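Local structure of diguanylate cyclase (Pseudomonas aeruginosa, 5M3C) at residues K62-R67 with N108-P113; V127-F132 with I161-R166. The protein is a two-domain protein of the diguanylate cyclase family, joining a GGDEF domain to an EAL domain, with a calcium ion modelled in each. All coordinates share one frame; numbering follows the deposited sequence.

Interaction 1 of 2, residues K62-R67 with N108-P113; sequences KAIAER and NAFTAP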
ATOM      1  N   LYS B  62      17.103 -17.962  27.245  1.00 57.54           N
ATOM      2  CA  LYS B  62      18.485 -18.202  27.640  1.00 57.74           C
ATOM      3  C   LYS B  62      19.432 -17.551  26.639  1.00 58.37           C
ATOM      4  O   LYS B  62      20.403 -16.896  27.022  1.00 58.99           O
ATOM      5  CB  LYS B  62      18.764 -19.704  27.727  1.00 57.36           C
ATOM      6  CG  LYS B  62      20.105 -20.049  28.357  1.00 58.17           C
ATOM      7  N   ALA B  63      19.134 -17.732  25.355  1.00 59.28           N
ATOM      8  CA  ALA B  63      19.961 -17.184  24.281  1.00 59.89           C
ATOM      9  C   ALA B  63      19.950 -15.659  24.287  1.00 60.14           C
ATOM     10  O   ALA B  63      20.990 -15.021  24.116  1.00 60.57           O
ATOM     11  CB  ALA B  63      19.483 -17.704  22.936  1.00 60.39           C
ATOM     12  N   ILE B  64      18.769 -15.079  24.477  1.00 59.72           N
ATOM     13  CA  ILE B  64      18.638 -13.631  24.521  1.00 60.71           C
ATOM     14  C   ILE B  64      19.424 -13.076  25.702  1.00 61.11           C
ATOM     15  O   ILE B  64      20.169 -12.106  25.567  1.00 59.59           O
ATOM     16  CB  ILE B  64      17.170 -13.195  24.664  1.00 60.65           C
ATOM     17  CG1 ILE B  64      16.358 -13.624  23.442  1.00 60.53           C
ATOM     18  CG2 ILE B  64      17.083 -11.686  24.832  1.00 61.05           C
ATOM     19  CD1 ILE B  64      14.863 -13.524  23.652  1.00 60.60           C
ATOM     20  N   ALA B  65      19.245 -13.698  26.861  1.00 63.24           N
ATOM     21  CA  ALA B  65      19.909 -13.247  28.078  1.00 65.13           C
ATOM     22  C   ALA B  65      21.418 -13.175  27.884  1.00 66.27           C
ATOM     23  O   ALA B  65      22.053 -12.171  28.213  1.00 65.34           O
ATOM     24  CB  ALA B  65      19.573 -14.181  29.230  1.00 66.02           C
ATOM     25  N   GLU B  66      21.986 -14.248  27.342  1.00 67.91           N
ATOM     26  CA  GLU B  66      23.429 -14.343  27.160  1.00 68.93           C
ATOM     27  C   GLU B  66      23.957 -13.316  26.158  1.00 66.89           C
ATOM     28  O   GLU B  66      25.056 -12.791  26.332  1.00 67.28           O
ATOM     29  CB  GLU B  66      23.817 -15.763  26.736  1.00 71.07           C
ATOM     30  CG  GLU B  66      23.596 -16.796  27.835  1.00 73.82           C
ATOM     31  CD  GLU B  66      23.781 -18.226  27.362  1.00 76.07           C
ATOM     32  OE1 GLU B  66      23.985 -18.440  26.148  1.00 78.02           O
ATOM     33  OE2 GLU B  66      23.717 -19.142  28.212  1.00 77.76           O
ATOM     34  N   ARG B  67      23.177 -13.015  25.123  1.00 64.78           N
ATOM     35  CA  ARG B  67      23.618 -12.058  24.108  1.00 63.66           C
ATOM     36  C   ARG B  67      23.617 -10.620  24.625  1.00 63.57           C
ATOM     37  O   ARG B  67      24.448  -9.812  24.215  1.00 66.16           O
ATOM     38  CB  ARG B  67      22.759 -12.147  22.848  1.00 62.30           C
ATOM     39  CG  ARG B  67      23.293 -11.290  21.710  1.00 61.26           C
ATOM     40  CD  ARG B  67      22.466 -11.438  20.448  1.00 60.73           C
ATOM     41  NE  ARG B  67      22.525 -12.792  19.913  1.00 60.55           N
ATOM     42  CZ  ARG B  67      21.892 -13.188  18.815  1.00 60.49           C
ATOM     43  NH1 ARG B  67      21.148 -12.328  18.128  1.00 59.45           N
ATOM     44  NH2 ARG B  67      22.004 -14.447  18.404  1.00 60.15           N
ATOM     45  N   ASN B 108      20.120  -3.429  18.633  1.00 59.11           N
ATOM     46  CA  ASN B 108      20.737  -4.097  17.497  1.00 59.96           C
ATOM     47  C   ASN B 108      21.109  -5.543  17.820  1.00 58.90           C
ATOM     48  O   ASN B 108      21.398  -6.331  16.918  1.00 59.26           O
ATOM     49  CB  ASN B 108      21.978  -3.330  17.044  1.00 63.04           C
ATOM     50  CG  ASN B 108      22.470  -3.773  15.680  1.00 66.69           C
ATOM     51  OD1 ASN B 108      21.672  -4.077  14.789  1.00 68.13           O
ATOM     52  ND2 ASN B 108      23.790  -3.808  15.505  1.00 68.97           N
ATOM     53  N   ALA B 109      21.102  -5.889  19.103  1.00 57.84           N
ATOM     54  CA  ALA B 109      21.391  -7.256  19.522  1.00 57.94           C
ATOM     55  C   ALA B 109      20.263  -8.193  19.105  1.00 57.31           C
ATOM     56  O   ALA B 109      20.453  -9.407  19.007  1.00 56.73           O
ATOM     57  CB  ALA B 109      21.604  -7.317  21.027  1.00 58.69           C
ATOM     58  N   PHE B 110      19.088  -7.616  18.864  1.00 57.45           N
ATOM     59  CA  PHE B 110      17.915  -8.378  18.442  1.00 58.35           C
ATOM     60  C   PHE B 110      17.777  -8.443  16.921  1.00 59.25           C
ATOM     61  O   PHE B 110      16.855  -9.077  16.403  1.00 60.00           O
ATOM     62  CB  PHE B 110      16.645  -7.771  19.046  1.00 57.82           C
ATOM     63  CG  PHE B 110      16.516  -7.990  20.525  1.00 58.07           C
ATOM     64  CD1 PHE B 110      15.972  -9.164  21.020  1.00 57.60           C
ATOM     65  CD2 PHE B 110      16.944  -7.026  21.422  1.00 58.05           C
ATOM     66  CE1 PHE B 110      15.855  -9.372  22.380  1.00 57.11           C
ATOM     67  CE2 PHE B 110      16.829  -7.227  22.784  1.00 57.99           C
ATOM     68  CZ  PHE B 110      16.283  -8.403  23.263  1.00 57.49           C
ATOM     69  N   THR B 111      18.688  -7.786  16.209  1.00 59.76           N
ATOM     70  CA  THR B 111      18.664  -7.791  14.751  1.00 59.84           C
ATOM     71  C   THR B 111      18.905  -9.198  14.221  1.00 59.61           C
ATOM     72  O   THR B 111      18.130  -9.713  13.418  1.00 57.91           O
ATOM     73  CB  THR B 111      19.723  -6.841  14.169  1.00 60.43           C
ATOM     74  OG1 THR B 111      19.271  -5.487  14.304  1.00 61.06           O
ATOM     75  N   ALA B 112      19.984  -9.820  14.679  1.00 61.24           N
ATOM     76  CA  ALA B 112      20.277 -11.199  14.306  1.00 63.47           C
ATOM     77  C   ALA B 112      19.302 -12.148  14.998  1.00 65.14           C
ATOM     78  O   ALA B 112      18.792 -11.846  16.077  1.00 65.79           O
ATOM     79  CB  ALA B 112      21.709 -11.553  14.674  1.00 63.05           C
ATOM     80  N   PRO B 113      19.046 -13.309  14.380  1.00 66.42           N
ATOM     81  CA  PRO B 113      18.161 -14.278  15.005  1.00 66.73           C
ATOM     82  C   PRO B 113      18.872 -14.988  16.145  1.00 66.94           C
ATOM     83  O   PRO B 113      20.065 -14.774  16.356  1.00 66.21           O
ATOM     84  CB  PRO B 113      17.846 -15.252  13.869  1.00 67.27           C
ATOM     85  CG  PRO B 113      19.012 -15.162  12.940  1.00 67.52           C
ATOM     86  CD  PRO B 113      19.701 -13.845  13.174  1.00 67.23           C
TER
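In the GGDEF domain the loop that leaves helix 96-108 and leads into strand 114-116 is gripped by an arginine from helix 54-70, an instance of one guanidinium gathering the carbonyls of a loop. R67 reaches across to A109, A112 and P113, all of which offer backbone oxygens at the edge of its guanidinium group. R67 NH1 reaches A109 O at 3.1 Å, nearly straight at 168°, and R67 NH2 reaches P113 O at 2.8 Å. Two weak bonds run from R67 NH1 to A112 O and P113 O, so the P113 oxygen is shared by both terminal nitrogens. With A109 O and P113 O both close to the guanidinium plane, the bonds fix the rotation of the group. The R67 chain leaves with CG opposite the backbone N (chi1 -173°), and a bend at chi3 (-64°) turns the guanidinium onto the loop. Beside these bonds, I64 CG2 meets F110 CE1 at 3.6 Å, the two side chains crossing at about a right angle. R67 also makes a cation-pi contact with F114, while I64 and F110 both pack on L42 of strand 35-43, and I64 on V123 and F110 on A125 of strand 119-132.

Interaction 2 of 2, residues V127-F132 with I161-R166; sequences VGIALF and IEYYTR
The ring of Y163 carries the methyl CD1 of I129 over one face, a CH-pi contact with the carbon 3.7 Å from the ring centroid and 20° off the normal. The methyl is displaced toward the rim, nearest CZ, while CD1 of L131 approaches the ring obliquely near CE2. The I129 and Y163 side chains run alongside each other in the same direction. I129 CD1 also touches I161 CG2 at 3.5 Å, so one methyl meets both an aliphatic branch and an aromatic face, from directions roughly at right angles. In I129, CG1 stands anti to the carbonyl carbon (chi1 -49°), which carries CD1 to this position and leaves CG2 near CE2 of Y163. Farther back along the strands, V127 CB rests against I161 CG1.

The backbones pair in parallel, V127 with I161, G128 with E162 and I129 with Y163. E162 clasps the neighbouring strand twice: its N gives a bond to V127 O at 2.8 Å, and its O receives one from I129 N, also 2.8 Å. A weak third bond, Y164 N to I129 O at 3.1 Å, comes as the chain leaves the strand. The carboxylate of E162 turns to R160 and R156 in salt bridges, whereas Y163 OH makes a weak hydrogen bond to E100.

I129 and I161 pack on A103 of helix 96-108, and A130 and E162 meet helix 139-155. Parallel neighbours joined through that second helix form a beta-alpha-beta unit, here adding strand 161-163 to the GGDEF-domain sheet alongside strand 119-132.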
ATOM      1  N   VAL B 127      12.147  -1.099  24.501  1.00 49.77           N
ATOM      2  CA  VAL B 127      13.046  -0.649  25.553  1.00 49.44           C
ATOM      3  C   VAL B 127      12.646   0.705  26.119  1.00 49.31           C
ATOM      4  O   VAL B 127      12.452   1.674  25.380  1.00 49.56           O
ATOM      5  CB  VAL B 127      14.495  -0.556  25.043  1.00 49.61           C
ATOM      6  CG1 VAL B 127      15.441  -0.245  26.192  1.00 49.74           C
ATOM      7  CG2 VAL B 127      14.900  -1.848  24.352  1.00 49.56           C
ATOM      8  N   GLY B 128      12.532   0.762  27.442  1.00 49.15           N
ATOM      9  CA  GLY B 128      12.257   2.016  28.131  1.00 48.78           C
ATOM     10  C   GLY B 128      13.482   2.435  28.909  1.00 49.12           C
ATOM     11  O   GLY B 128      14.173   1.591  29.474  1.00 49.88           O
ATOM     12  N   ILE B 129      13.766   3.733  28.937  1.00 50.18           N
ATOM     13  CA  ILE B 129      14.945   4.234  29.644  1.00 50.67           C
ATOM     14  C   ILE B 129      14.570   5.192  30.768  1.00 50.42           C
ATOM     15  O   ILE B 129      13.772   6.106  30.570  1.00 49.45           O
ATOM     16  CB  ILE B 129      15.909   4.973  28.696  1.00 51.03           C
ATOM     17  CG1 ILE B 129      16.185   4.137  27.447  1.00 51.16           C
ATOM     18  CG2 ILE B 129      17.215   5.288  29.412  1.00 51.37           C
ATOM     19  CD1 ILE B 129      17.063   4.838  26.433  1.00 51.59           C
ATOM     20  N   ALA B 130      15.157   4.983  31.943  1.00 51.44           N
ATOM     21  CA  ALA B 130      14.998   5.919  33.052  1.00 52.33           C
ATOM     22  C   ALA B 130      16.367   6.347  33.553  1.00 53.22           C
ATOM     23  O   ALA B 130      17.183   5.508  33.915  1.00 54.14           O
ATOM     24  CB  ALA B 130      14.199   5.285  34.177  1.00 52.33           C
ATOM     25  N   LEU B 131      16.617   7.652  33.570  1.00 54.63           N
ATOM     26  CA  LEU B 131      17.903   8.183  34.012  1.00 55.69           C
ATOM     27  C   LEU B 131      17.836   8.615  35.468  1.00 56.57           C
ATOM     28  O   LEU B 131      16.798   9.077  35.934  1.00 56.60           O
ATOM     29  CB  LEU B 131      18.304   9.381  33.149  1.00 55.61           C
ATOM     30  CG  LEU B 131      18.694   9.083  31.700  1.00 56.03           C
ATOM     31  CD1 LEU B 131      18.614  10.344  30.855  1.00 56.21           C
ATOM     32  CD2 LEU B 131      20.088   8.479  31.632  1.00 56.56           C
ATOM     33  N   PHE B 132      18.942   8.459  36.190  1.00 58.14           N
ATOM     34  CA  PHE B 132      19.042   9.030  37.530  1.00 59.47           C
ATOM     35  C   PHE B 132      20.198  10.023  37.603  1.00 60.24           C
ATOM     36  O   PHE B 132      21.246   9.816  36.982  1.00 61.22           O
ATOM     37  CB  PHE B 132      19.160   7.949  38.615  1.00 59.50           C
ATOM     38  CG  PHE B 132      20.310   6.996  38.430  1.00 59.27           C
ATOM     39  CD1 PHE B 132      20.150   5.831  37.699  1.00 59.52           C
ATOM     40  CD2 PHE B 132      21.535   7.241  39.029  1.00 59.43           C
ATOM     41  CE1 PHE B 132      21.197   4.939  37.548  1.00 59.32           C
ATOM     42  CE2 PHE B 132      22.586   6.354  38.879  1.00 58.68           C
ATOM     43  CZ  PHE B 132      22.418   5.201  38.141  1.00 58.72           C
ATOM     44  N   ILE B 161      12.955   2.259  21.070  1.00 57.93           N
ATOM     45  CA  ILE B 161      13.433   2.727  22.364  1.00 56.83           C
ATOM     46  C   ILE B 161      12.692   4.000  22.756  1.00 55.96           C
ATOM     47  O   ILE B 161      12.390   4.830  21.902  1.00 55.20           O
ATOM     48  CB  ILE B 161      14.950   3.003  22.319  1.00 56.43           C
ATOM     49  CG1 ILE B 161      15.708   1.691  22.119  1.00 57.79           C
ATOM     50  CG2 ILE B 161      15.417   3.688  23.592  1.00 55.70           C
ATOM     51  CD1 ILE B 161      17.192   1.858  21.868  1.00 58.14           C
ATOM     52  N   GLU B 162      12.386   4.149  24.042  1.00 56.19           N
ATOM     53  CA  GLU B 162      11.736   5.368  24.518  1.00 56.86           C
ATOM     54  C   GLU B 162      12.293   5.845  25.852  1.00 56.97           C
ATOM     55  O   GLU B 162      12.618   5.045  26.730  1.00 57.37           O
ATOM     56  CB  GLU B 162      10.228   5.159  24.639  1.00 58.36           C
ATOM     57  CG  GLU B 162       9.511   5.017  23.305  1.00 59.41           C
ATOM     58  CD  GLU B 162       9.519   6.296  22.487  1.00 59.90           C
ATOM     59  OE1 GLU B 162       9.375   7.389  23.079  1.00 60.71           O
ATOM     60  OE2 GLU B 162       9.660   6.207  21.251  1.00 59.92           O
ATOM     61  N   TYR B 163      12.398   7.162  25.991  1.00 58.21           N
ATOM     62  CA  TYR B 163      12.825   7.772  27.244  1.00 59.07           C
ATOM     63  C   TYR B 163      11.624   8.098  28.115  1.00 59.01           C
ATOM     64  O   TYR B 163      10.505   8.248  27.623  1.00 59.79           O
ATOM     65  CB  TYR B 163      13.636   9.042  26.983  1.00 59.10           C
ATOM     66  CG  TYR B 163      15.074   8.767  26.629  1.00 59.57           C
ATOM     67  CD1 TYR B 163      15.458   8.569  25.312  1.00 60.41           C
ATOM     68  CD2 TYR B 163      16.049   8.688  27.616  1.00 60.06           C
ATOM     69  CE1 TYR B 163      16.773   8.308  24.982  1.00 61.00           C
ATOM     70  CE2 TYR B 163      17.369   8.427  27.296  1.00 60.48           C
ATOM     71  CZ  TYR B 163      17.724   8.239  25.977  1.00 60.86           C
ATOM     72  OH  TYR B 163      19.033   7.979  25.642  1.00 61.75           O
ATOM     73  N   TYR B 164      11.864   8.208  29.416  1.00 58.78           N
ATOM     74  CA  TYR B 164      10.807   8.525  30.357  1.00 59.27           C
ATOM     75  C   TYR B 164      10.379   9.977  30.196  1.00 59.37           C
ATOM     76  O   TYR B 164      11.178  10.827  29.812  1.00 59.85           O
ATOM     77  CB  TYR B 164      11.273   8.274  31.792  1.00 59.44           C
ATOM     78  CG  TYR B 164      10.256   8.693  32.829  1.00 59.80           C
ATOM     79  CD1 TYR B 164       9.062   7.998  32.976  1.00 59.73           C
ATOM     80  CD2 TYR B 164      10.486   9.783  33.658  1.00 59.75           C
ATOM     81  CE1 TYR B 164       8.125   8.377  33.918  1.00 60.17           C
ATOM     82  CE2 TYR B 164       9.555  10.170  34.605  1.00 60.12           C
ATOM     83  CZ  TYR B 164       8.376   9.463  34.730  1.00 60.42           C
ATOM     84  OH  TYR B 164       7.442   9.840  35.668  1.00 61.09           O
ATOM     85  N   THR B 165       9.108  10.245  30.467  1.00 60.24           N
ATOM     86  CA  THR B 165       8.607  11.614  30.536  1.00 62.22           C
ATOM     87  C   THR B 165       7.535  11.698  31.620  1.00 63.20           C
ATOM     88  O   THR B 165       6.803  10.736  31.860  1.00 63.69           O
ATOM     89  CB  THR B 165       8.029  12.110  29.189  1.00 62.40           C
ATOM     90  OG1 THR B 165       6.774  11.469  28.927  1.00 63.48           O
ATOM     91  CG2 THR B 165       8.997  11.842  28.037  1.00 61.66           C
ATOM     92  N   ARG B 166       7.451  12.853  32.269  1.00 64.68           N
ATOM     93  CA  ARG B 166       6.544  13.055  33.398  1.00 66.25           C
ATOM     94  C   ARG B 166       5.185  12.371  33.224  1.00 65.73           C
ATOM     95  O   ARG B 166       4.644  11.808  34.173  1.00 65.00           O
ATOM     96  CB  ARG B 166       6.340  14.558  33.634  1.00 67.13           C
ATOM     97  CG  ARG B 166       5.372  14.896  34.758  1.00 67.89           C
ATOM     98  CD  ARG B 166       5.227  16.401  34.932  1.00 68.10           C
TER

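How the interactions relate
Both contacts belong to the GGDEF domain, and both segments of interaction 1 precede those of interaction 2 along the chain. Their centres are 21 Å apart, and about 6 Å separates their nearest atoms. Three elements are shared. Helix 96-108 runs into the loop of interaction 1 and also packs against the side chains of I129, L131 and I161 in interaction 2; I64 and F110 pack on strand 119-132, whose later part is 127-132; and strand 35-43 touches both contacts as well. The two contacts therefore lie at different places around one sheet and one helix of the domain that holds the bound GTP.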